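Local coordinates for extracellular solute-binding protein, family 1 (Bifidobacterium longum subsp. infantis, PDB 6FTH) that probably captures human milk oligosaccharides outside the cell and hands them to an ABC transporter for uptake, at residues P198-K203 / A272-D277. Sequence-based numbering, arbitrary orientation.
Sequences PMNIRK and ATKTFD
Arg202 lays its guanidinium flat over one face of the Phe276 ring, the planes 13° apart and CZ 4.0 Å from the ring centroid, a stack that is also a cation-pi contact. Its CD sits almost over the middle of the same face, 3.9 Å from the centroid, and adds a CH-pi contact. With CG anti to the carbonyl carbon (chi1 -77°) and the chain extended from there to NE, the side chain runs right across the ring. Replacing Arg202 by alanine would probably cost the ring its stacked guanidinium and CD, and water 2 its NE donor.

Lys203 meets the ring rim: its carbonyl O lies in the ring plane, 3.3 Å from Phe276 CE1, while CG approaches that atom to 3.5 Å from the side away from Arg202. Lys203 CD lies 3.2 Å from Lys274 O; CB and, past a bend at chi3, CE each lie 3.4 Å from Ala272 O.

No direct hydrogen bond joins the segments; three waters bridge them. Water 2 links Arg202 NE to Phe276 O, water 3 accepts from Lys203 N and donates to Lys274 O, and water 1 donates to Asn200 OD1 and accepts from Lys274 NZ. Beyond the segments, Asp282 OD2 forms a salt bridge with Lys274 NZ, and Asn200 ND2 is hydrogen-bonded to Asp282 OD2 and Gln283 OE1.

Thr275 N-caps helix 276-284. Stack and waters join this helix start to the loop leaving edge strand 197-199, within one lobe of a two-lobed periplasmic-binding-protein fold.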
ATOM      1  N   PRO A 198      11.370  17.610  15.723  1.00 13.94           N
ATOM      2  CA  PRO A 198      11.130  16.470  16.612  1.00 15.45           C
ATOM      3  C   PRO A 198      10.298  15.380  15.966  1.00 14.65           C
ATOM      4  O   PRO A 198      10.686  14.211  16.014  1.00 13.63           O
ATOM      5  CB  PRO A 198      10.466  17.121  17.823  1.00 13.35           C
ATOM      6  CG  PRO A 198      11.026  18.516  17.815  1.00 15.10           C
ATOM      7  CD  PRO A 198      11.053  18.885  16.392  1.00 16.60           C
ATOM      8  N   MET A 199       9.165  15.744  15.380  1.00 14.60           N
ATOM      9  CA  MET A 199       8.314  14.819  14.646  1.00 13.71           C
ATOM     10  C   MET A 199       7.887  15.511  13.356  1.00 12.28           C
ATOM     11  O   MET A 199       7.503  16.685  13.387  1.00 15.39           O
ATOM     12  CB  MET A 199       7.087  14.449  15.487  1.00 14.21           C
ATOM     13  CG  MET A 199       6.147  13.511  14.784  1.00 14.39           C
ATOM     14  SD  MET A 199       4.908  12.855  15.933  1.00 15.40           S
ATOM     15  CE  MET A 199       4.065  11.623  14.888  1.00 15.54           C
ATOM     16  N   ASN A 200       7.975  14.793  12.234  1.00 13.05           N
ATOM     17  CA  ASN A 200       7.540  15.285  10.940  1.00 13.40           C
ATOM     18  C   ASN A 200       6.403  14.420  10.417  1.00 14.63           C
ATOM     19  O   ASN A 200       6.480  13.187  10.466  1.00 15.64           O
ATOM     20  CB  ASN A 200       8.684  15.318   9.937  1.00 15.00           C
ATOM     21  CG  ASN A 200       8.555  16.478   8.975  1.00 19.21           C
ATOM     22  OD1 ASN A 200       7.558  17.193   8.975  1.00 20.63           O
ATOM     23  ND2 ASN A 200       9.539  16.638   8.121  1.00 19.47           N
ATOM     24  N   ILE A 201       5.347  15.074   9.934  1.00 16.07           N
ATOM     25  CA  ILE A 201       4.185  14.389   9.394  1.00 13.82           C
ATOM     26  C   ILE A 201       3.883  14.950   8.009  1.00 15.26           C
ATOM     27  O   ILE A 201       4.176  16.114   7.707  1.00 15.43           O
ATOM     28  CB  ILE A 201       2.949  14.510  10.328  1.00 15.16           C
ATOM     29  CG1 ILE A 201       2.633  15.975  10.660  1.00 13.71           C
ATOM     30  CG2 ILE A 201       3.157  13.706  11.608  1.00 16.77           C
ATOM     31  CD1 ILE A 201       1.246  16.187  11.292  1.00 14.50           C
ATOM     32  N   ARG A 202       3.294  14.106   7.173  1.00 13.61           N
ATOM     33  CA  ARG A 202       2.839  14.465   5.838  1.00 15.57           C
ATOM     34  C   ARG A 202       1.578  15.307   5.893  1.00 18.30           C
ATOM     35  O   ARG A 202       0.757  15.179   6.807  1.00 15.11           O
ATOM     36  CB  ARG A 202       2.460  13.202   5.065  1.00 17.82           C
ATOM     37  CG  ARG A 202       3.644  12.401   4.545  1.00 19.40           C
ATOM     38  CD  ARG A 202       3.180  11.208   3.697  1.00 20.22           C
ATOM     39  NE  ARG A 202       4.200  10.838   2.706  1.00 21.48           N
ATOM     40  CZ  ARG A 202       4.006  10.013   1.682  1.00 27.32           C
ATOM     41  NH1 ARG A 202       2.828   9.425   1.497  1.00 21.28           N
ATOM     42  NH2 ARG A 202       4.999   9.781   0.831  1.00 26.38           N
ATOM     43  N   LYS A 203       1.403  16.141   4.869  1.00 15.79           N
ATOM     44  CA  LYS A 203       0.159  16.863   4.714  1.00 15.39           C
ATOM     45  C   LYS A 203      -0.958  15.876   4.391  1.00 15.06           C
ATOM     46  O   LYS A 203      -0.713  14.717   4.072  1.00 13.78           O
ATOM     47  CB  LYS A 203       0.282  17.905   3.589  1.00 15.20           C
ATOM     48  CG  LYS A 203       0.379  17.321   2.181  1.00 16.57           C
ATOM     49  CD  LYS A 203       0.411  18.437   1.107  1.00 18.15           C
ATOM     50  CE  LYS A 203      -0.910  19.147   0.941  1.00 27.88           C
ATOM     51  NZ  LYS A 203      -1.958  18.247   0.357  1.00 34.52           N
ATOM     52  N   ALA A 272       1.119  21.334   6.859  1.00 16.00           N
ATOM     53  CA  ALA A 272      -0.076  21.104   6.056  1.00 17.70           C
ATOM     54  C   ALA A 272       0.087  21.497   4.596  1.00 19.95           C
ATOM     55  O   ALA A 272      -0.748  21.099   3.770  1.00 20.16           O
ATOM     56  CB  ALA A 272      -1.262  21.881   6.644  1.00 17.78           C
ATOM     57  N   THR A 273       1.124  22.261   4.255  1.00 19.93           N
ATOM     58  CA  THR A 273       1.333  22.703   2.884  1.00 20.48           C
ATOM     59  C   THR A 273       2.594  22.145   2.252  1.00 24.99           C
ATOM     60  O   THR A 273       2.790  22.328   1.043  1.00 25.50           O
ATOM     61  CB  THR A 273       1.345  24.243   2.793  1.00 22.36           C
ATOM     62  OG1 THR A 273       2.280  24.797   3.728  1.00 25.69           O
ATOM     63  CG2 THR A 273      -0.045  24.802   3.068  1.00 23.14           C
ATOM     64  N   LYS A 274       3.429  21.448   3.017  1.00 23.22           N
ATOM     65  CA  LYS A 274       4.666  20.887   2.487  1.00 23.37           C
ATOM     66  C   LYS A 274       4.340  19.737   1.542  1.00 25.67           C
ATOM     67  O   LYS A 274       3.486  18.902   1.838  1.00 22.05           O
ATOM     68  CB  LYS A 274       5.511  20.349   3.650  1.00 23.80           C
ATOM     69  CG  LYS A 274       6.091  21.411   4.569  1.00 30.76           C
ATOM     70  CD  LYS A 274       7.556  21.731   4.210  1.00 34.29           C
ATOM     71  CE  LYS A 274       8.515  20.629   4.672  1.00 34.48           C
ATOM     72  NZ  LYS A 274       8.629  20.571   6.170  1.00 27.39           N
ATOM     73  N   THR A 275       5.033  19.664   0.407  1.00 21.99           N
ATOM     74  CA  THR A 275       4.846  18.517  -0.480  1.00 24.42           C
ATOM     75  C   THR A 275       5.363  17.249   0.197  1.00 21.53           C
ATOM     76  O   THR A 275       6.236  17.302   1.068  1.00 20.25           O
ATOM     77  CB  THR A 275       5.614  18.713  -1.791  1.00 26.65           C
ATOM     78  OG1 THR A 275       7.019  18.623  -1.537  1.00 28.89           O
ATOM     79  CG2 THR A 275       5.293  20.076  -2.422  1.00 27.67           C
ATOM     80  N   PHE A 276       4.830  16.092  -0.216  1.00 23.48           N
ATOM     81  CA  PHE A 276       5.372  14.835   0.289  1.00 21.86           C
ATOM     82  C   PHE A 276       6.868  14.737   0.012  1.00 25.93           C
ATOM     83  O   PHE A 276       7.628  14.230   0.847  1.00 21.38           O
ATOM     84  CB  PHE A 276       4.652  13.630  -0.330  1.00 21.99           C
ATOM     85  CG  PHE A 276       3.245  13.426   0.163  1.00 23.43           C
ATOM     86  CD1 PHE A 276       2.706  14.239   1.136  1.00 21.45           C
ATOM     87  CD2 PHE A 276       2.471  12.398  -0.343  1.00 28.15           C
ATOM     88  CE1 PHE A 276       1.402  14.054   1.585  1.00 22.32           C
ATOM     89  CE2 PHE A 276       1.173  12.199   0.116  1.00 30.26           C
ATOM     90  CZ  PHE A 276       0.648  13.040   1.082  1.00 21.20           C
ATOM     91  N   ASP A 277       7.312  15.209  -1.160  1.00 26.42           N
ATOM     92  CA  ASP A 277       8.741  15.169  -1.477  1.00 27.28           C
ATOM     93  C   ASP A 277       9.544  16.043  -0.517  1.00 22.66           C
ATOM     94  O   ASP A 277      10.608  15.646  -0.029  1.00 24.15           O
ATOM     95  CB  ASP A 277       8.965  15.607  -2.930  1.00 33.82           C
ATOM     96  CG  ASP A 277       8.460  14.585  -3.954  1.00 38.47           C
ATOM     97  OD1 ASP A 277       8.225  13.420  -3.585  1.00 40.35           O
ATOM     98  OD2 ASP A 277       8.307  14.949  -5.144  1.00 40.23           O
TER
HETATM   99  O   HOH W   1       6.555  18.956   7.099  1.00 24.24           O
HETATM  100  O   HOH W   2       6.646  12.186   2.736  1.00 27.57           O
HETATM  101  O   HOH W   3       3.876  16.694   3.372  1.00 18.61           O